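Side-chain contacts in myosin-I heavy chain (PDB 5EJY), which is an actin-based, ATP-driven motor active in early phagocytosis and adhesion, and is represented by the first MyTH4-FERM unit of its tail: residues Q55-V58 with A59-F63; Q108-K111 with Q112-N116. All blocks are in the same frame, centred on the assembly; numbering follows the deposited sequence.

Overall arrangement
Both interactions lie in the MyTH4 domain, on helices that pack against each other; the centres of the two contacts lie about 17 Å apart. Interaction 1 sits within helix 53-70 and is two-sided: a lysine-glutamate pair on the outer flank, a valine-isoleucine pair in the interior. Interaction 2, at the C-terminal end of helix 102-112, is buried, and its chemistry is mostly polar because backbone carbonyls left over at a helix end need donors, which serine and threonine hydroxyls can supply. The two meet directly: Gln108 probably donates from NE2 to Ala59 O, 3.0 Å away, and the ring of Phe63 packs on the amide of Gln112. Interaction 1 keeps the regular helix pattern throughout, whereas interaction 2 adds side-chain donors where that pattern ends.

Interaction 1: residues Q55-V58 with A59-F63; sequences QTKV and AVEIF
The carboxylate of Glu61 is met over its face by the ammonium group of Lys57, whose NZ stands 47° out of the carboxylate plane. The contact is a salt bridge, with NZ 2.9 Å from OE2. The other oxygen, OE1, stands farther from NZ and lies 3.9 Å from Val58 CA, one turn back. Lys57 starts out with CG opposite its own backbone N (chi1 178°), then bends at its last two torsions, which swings NZ round to the carboxylate. Glu61 runs straight beyond CG, and this CG rests 3.4 Å from Lys57 O. A long, flexible lysine suits this exposed flank, where a weak, long ion pair to Glu54 also reaches NZ. With an alanine at Glu61, the ammonium of Lys57 would probably be left without its nearest carboxylate, and its bent chain set free to turn.

This is the i to i+4 pairing of an amphipathic alpha-helix, here helix 53-70 of the all-helical MyTH4 domain. Its backbone carries the regular bonds, among them Ala59 N to Gln55 O and Ile62 N to Val58 O. On the buried flank the same spacing brings Val58 CG1 within 3.8 Å of Ile62 CD1, while Ile62 CG1 covers the valine carbonyl at 3.3 Å from Val58 O. Branched apolar chains fit there because helix 81-97 closes over them, Ile62 touching Phe90 and Ile91. Ala59, small enough for close helix packing, puts CB 3.4 Å from Gln55 O and meets Glu104 of helix 102-112. The amide of Gln55 turns from this contact to Ser100 and Asp52. On the partly exposed side, Val60 CG2 lies 3.6 Å from Thr56 O.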
# COMPACT_ATOMS: atom_id res chain seq x y z
N GLN A 55 -15.79 -24.75 14.02
CA GLN A 55 -14.43 -24.31 14.32
C GLN A 55 -13.60 -25.45 14.88
O GLN A 55 -12.39 -25.50 14.68
CB GLN A 55 -14.42 -23.12 15.27
CG GLN A 55 -14.73 -21.79 14.58
CD GLN A 55 -14.76 -20.61 15.53
OE1 GLN A 55 -13.78 -20.33 16.23
NE2 GLN A 55 -15.89 -19.91 15.57
N THR A 56 -14.26 -26.37 15.58
CA THR A 56 -13.57 -27.56 16.06
C THR A 56 -13.09 -28.37 14.86
O THR A 56 -11.95 -28.82 14.82
CB THR A 56 -14.50 -28.43 16.93
OG1 THR A 56 -14.91 -27.69 18.08
CG2 THR A 56 -13.79 -29.70 17.37
N LYS A 57 -13.97 -28.54 13.87
CA LYS A 57 -13.63 -29.30 12.67
C LYS A 57 -12.49 -28.64 11.89
O LYS A 57 -11.58 -29.31 11.41
CB LYS A 57 -14.85 -29.44 11.76
CG LYS A 57 -14.54 -30.18 10.46
CD LYS A 57 -15.73 -30.19 9.49
CE LYS A 57 -15.98 -28.82 8.86
NZ LYS A 57 -14.97 -28.46 7.81
N VAL A 58 -12.57 -27.32 11.76
CA VAL A 58 -11.52 -26.58 11.05
C VAL A 58 -10.17 -26.65 11.78
O VAL A 58 -9.12 -26.72 11.15
CB VAL A 58 -11.95 -25.12 10.84
CG1 VAL A 58 -10.76 -24.29 10.31
CG2 VAL A 58 -13.14 -25.04 9.87
N ALA A 59 -10.20 -26.61 13.11
CA ALA A 59 -8.95 -26.70 13.88
C ALA A 59 -8.23 -28.00 13.57
O ALA A 59 -7.00 -28.03 13.42
CB ALA A 59 -9.23 -26.59 15.37
N VAL A 60 -8.99 -29.08 13.48
CA VAL A 60 -8.44 -30.38 13.10
C VAL A 60 -7.86 -30.35 11.69
O VAL A 60 -6.79 -30.91 11.46
CB VAL A 60 -9.49 -31.51 13.24
CG1 VAL A 60 -8.97 -32.79 12.61
CG2 VAL A 60 -9.87 -31.72 14.71
N GLU A 61 -8.55 -29.69 10.76
CA GLU A 61 -8.03 -29.55 9.39
C GLU A 61 -6.75 -28.72 9.36
O GLU A 61 -5.82 -29.01 8.60
CB GLU A 61 -9.08 -28.90 8.48
CG GLU A 61 -10.34 -29.71 8.29
CD GLU A 61 -11.40 -28.97 7.49
OE1 GLU A 61 -11.27 -27.74 7.29
OE2 GLU A 61 -12.37 -29.62 7.06
N ILE A 62 -6.72 -27.67 10.16
CA ILE A 62 -5.53 -26.82 10.24
C ILE A 62 -4.32 -27.66 10.65
O ILE A 62 -3.23 -27.53 10.09
CB ILE A 62 -5.76 -25.65 11.23
CG1 ILE A 62 -6.64 -24.58 10.56
CG2 ILE A 62 -4.41 -25.08 11.72
CD1 ILE A 62 -7.19 -23.50 11.48
N PHE A 63 -4.52 -28.54 11.62
CA PHE A 63 -3.41 -29.38 12.07
C PHE A 63 -2.90 -30.26 10.94
O PHE A 63 -1.70 -30.40 10.75
CB PHE A 63 -3.78 -30.21 13.29
CG PHE A 63 -2.58 -30.85 13.95
CD1 PHE A 63 -1.79 -30.12 14.83
CD2 PHE A 63 -2.22 -32.15 13.66
CE1 PHE A 63 -0.67 -30.70 15.44
CE2 PHE A 63 -1.11 -32.73 14.27
CZ PHE A 63 -0.33 -32.01 15.14

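Interaction 2: residues Q108-K111 with Q112-N116; sequences QLIK and QSTSN
Gln112 folds back over the last turn of its helix towards Gln108 and Lys111. Its CB lies 3.5 Å from Gln108 O, the carbonyl that also accepts its backbone N-H, and CG stays on the same oxygen at 3.4 Å. A bend at the second torsion (chi2 -61°) then carries the amide alongside the lysine chain, where OE1 comes 3.7 Å from Lys111 CE. At the tip, NE2 donates to Gln39 O, which gives the amide of this buried glutamine a partner. Lys111, itself buried, likewise ends on acceptors, hydrogen-bonding through NZ to Ser37 O and Gln39 OE1.

Ser113 OG faces two carbonyl oxygens, 2.9 Å from Leu109 O and 3.0 Å from Ile110 O; its one proton could serve either, and OG is also hydrogen-bonded to Tyr149 OH. Thr114 OG1, a further donor, bonds to Ile110 O at 2.9 Å, from the opposite face of the carbonyl plane to Ser113 N. Asn116 ND2 donates to Gln112 O, nearly in line with its C=O bond. The shift to N-H bonds reaching three residues back, Ser113 N to Ile110 O and Thr114 N to Lys111 O, is typical of a helix C-terminus, here that of helix 102-112 in the MyTH4 domain.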
# COMPACT_ATOMS: atom_id res chain seq x y z
N GLN A 108 -1.00 -25.00 18.31
CA GLN A 108 -0.55 -26.10 17.45
C GLN A 108 0.91 -25.93 17.04
O GLN A 108 1.64 -26.91 16.94
CB GLN A 108 -1.42 -26.23 16.21
CG GLN A 108 -2.86 -26.65 16.49
CD GLN A 108 -3.66 -26.88 15.22
OE1 GLN A 108 -3.10 -27.06 14.13
NE2 GLN A 108 -4.98 -26.87 15.34
N LEU A 109 1.32 -24.68 16.80
CA LEU A 109 2.71 -24.43 16.38
C LEU A 109 3.69 -24.54 17.56
O LEU A 109 4.81 -25.03 17.40
CB LEU A 109 2.83 -23.06 15.71
CG LEU A 109 1.90 -22.89 14.51
CD1 LEU A 109 1.97 -21.47 13.92
CD2 LEU A 109 2.20 -23.94 13.43
N ILE A 110 3.27 -24.07 18.73
CA ILE A 110 4.07 -24.26 19.94
C ILE A 110 4.26 -25.75 20.16
O ILE A 110 5.39 -26.23 20.34
CB ILE A 110 3.39 -23.64 21.16
CG1 ILE A 110 3.31 -22.12 21.00
CG2 ILE A 110 4.14 -24.02 22.46
CD1 ILE A 110 2.33 -21.45 21.93
N LYS A 111 3.16 -26.49 20.13
CA LYS A 111 3.16 -27.94 20.29
C LYS A 111 4.12 -28.64 19.33
O LYS A 111 4.96 -29.45 19.76
CB LYS A 111 1.73 -28.49 20.13
CG LYS A 111 1.64 -29.98 19.85
CD LYS A 111 0.18 -30.41 19.60
CE LYS A 111 0.11 -31.85 19.09
NZ LYS A 111 0.58 -32.81 20.15
N GLN A 112 3.99 -28.36 18.04
CA GLN A 112 4.78 -29.07 17.05
C GLN A 112 6.26 -28.69 17.06
O GLN A 112 7.08 -29.36 16.44
CB GLN A 112 4.21 -28.88 15.64
CG GLN A 112 2.89 -29.61 15.39
CD GLN A 112 3.02 -31.12 15.56
OE1 GLN A 112 2.89 -31.65 16.66
NE2 GLN A 112 3.26 -31.82 14.46
N SER A 113 6.59 -27.60 17.74
CA SER A 113 7.99 -27.20 17.87
C SER A 113 8.55 -27.59 19.25
O SER A 113 9.66 -27.20 19.60
CB SER A 113 8.16 -25.70 17.62
OG SER A 113 7.49 -24.93 18.62
N THR A 114 7.77 -28.34 20.02
CA THR A 114 8.19 -28.80 21.34
C THR A 114 8.65 -30.25 21.28
O THR A 114 7.90 -31.12 20.83
CB THR A 114 7.06 -28.67 22.37
OG1 THR A 114 6.78 -27.28 22.60
CG2 THR A 114 7.44 -29.34 23.71
N SER A 115 9.89 -30.50 21.71
CA SER A 115 10.47 -31.84 21.65
C SER A 115 10.36 -32.43 20.26
O SER A 115 10.01 -33.60 20.11
CB SER A 115 9.79 -32.78 22.64
OG SER A 115 10.10 -32.38 23.96
N ASN A 116 10.65 -31.62 19.26
CA ASN A 116 10.60 -32.05 17.87
C ASN A 116 11.93 -32.71 17.53
O ASN A 116 12.97 -32.05 17.53
CB ASN A 116 10.32 -30.84 16.96
CG ASN A 116 10.03 -31.24 15.51
OD1 ASN A 116 10.58 -32.22 15.01
ND2 ASN A 116 9.17 -30.45 14.83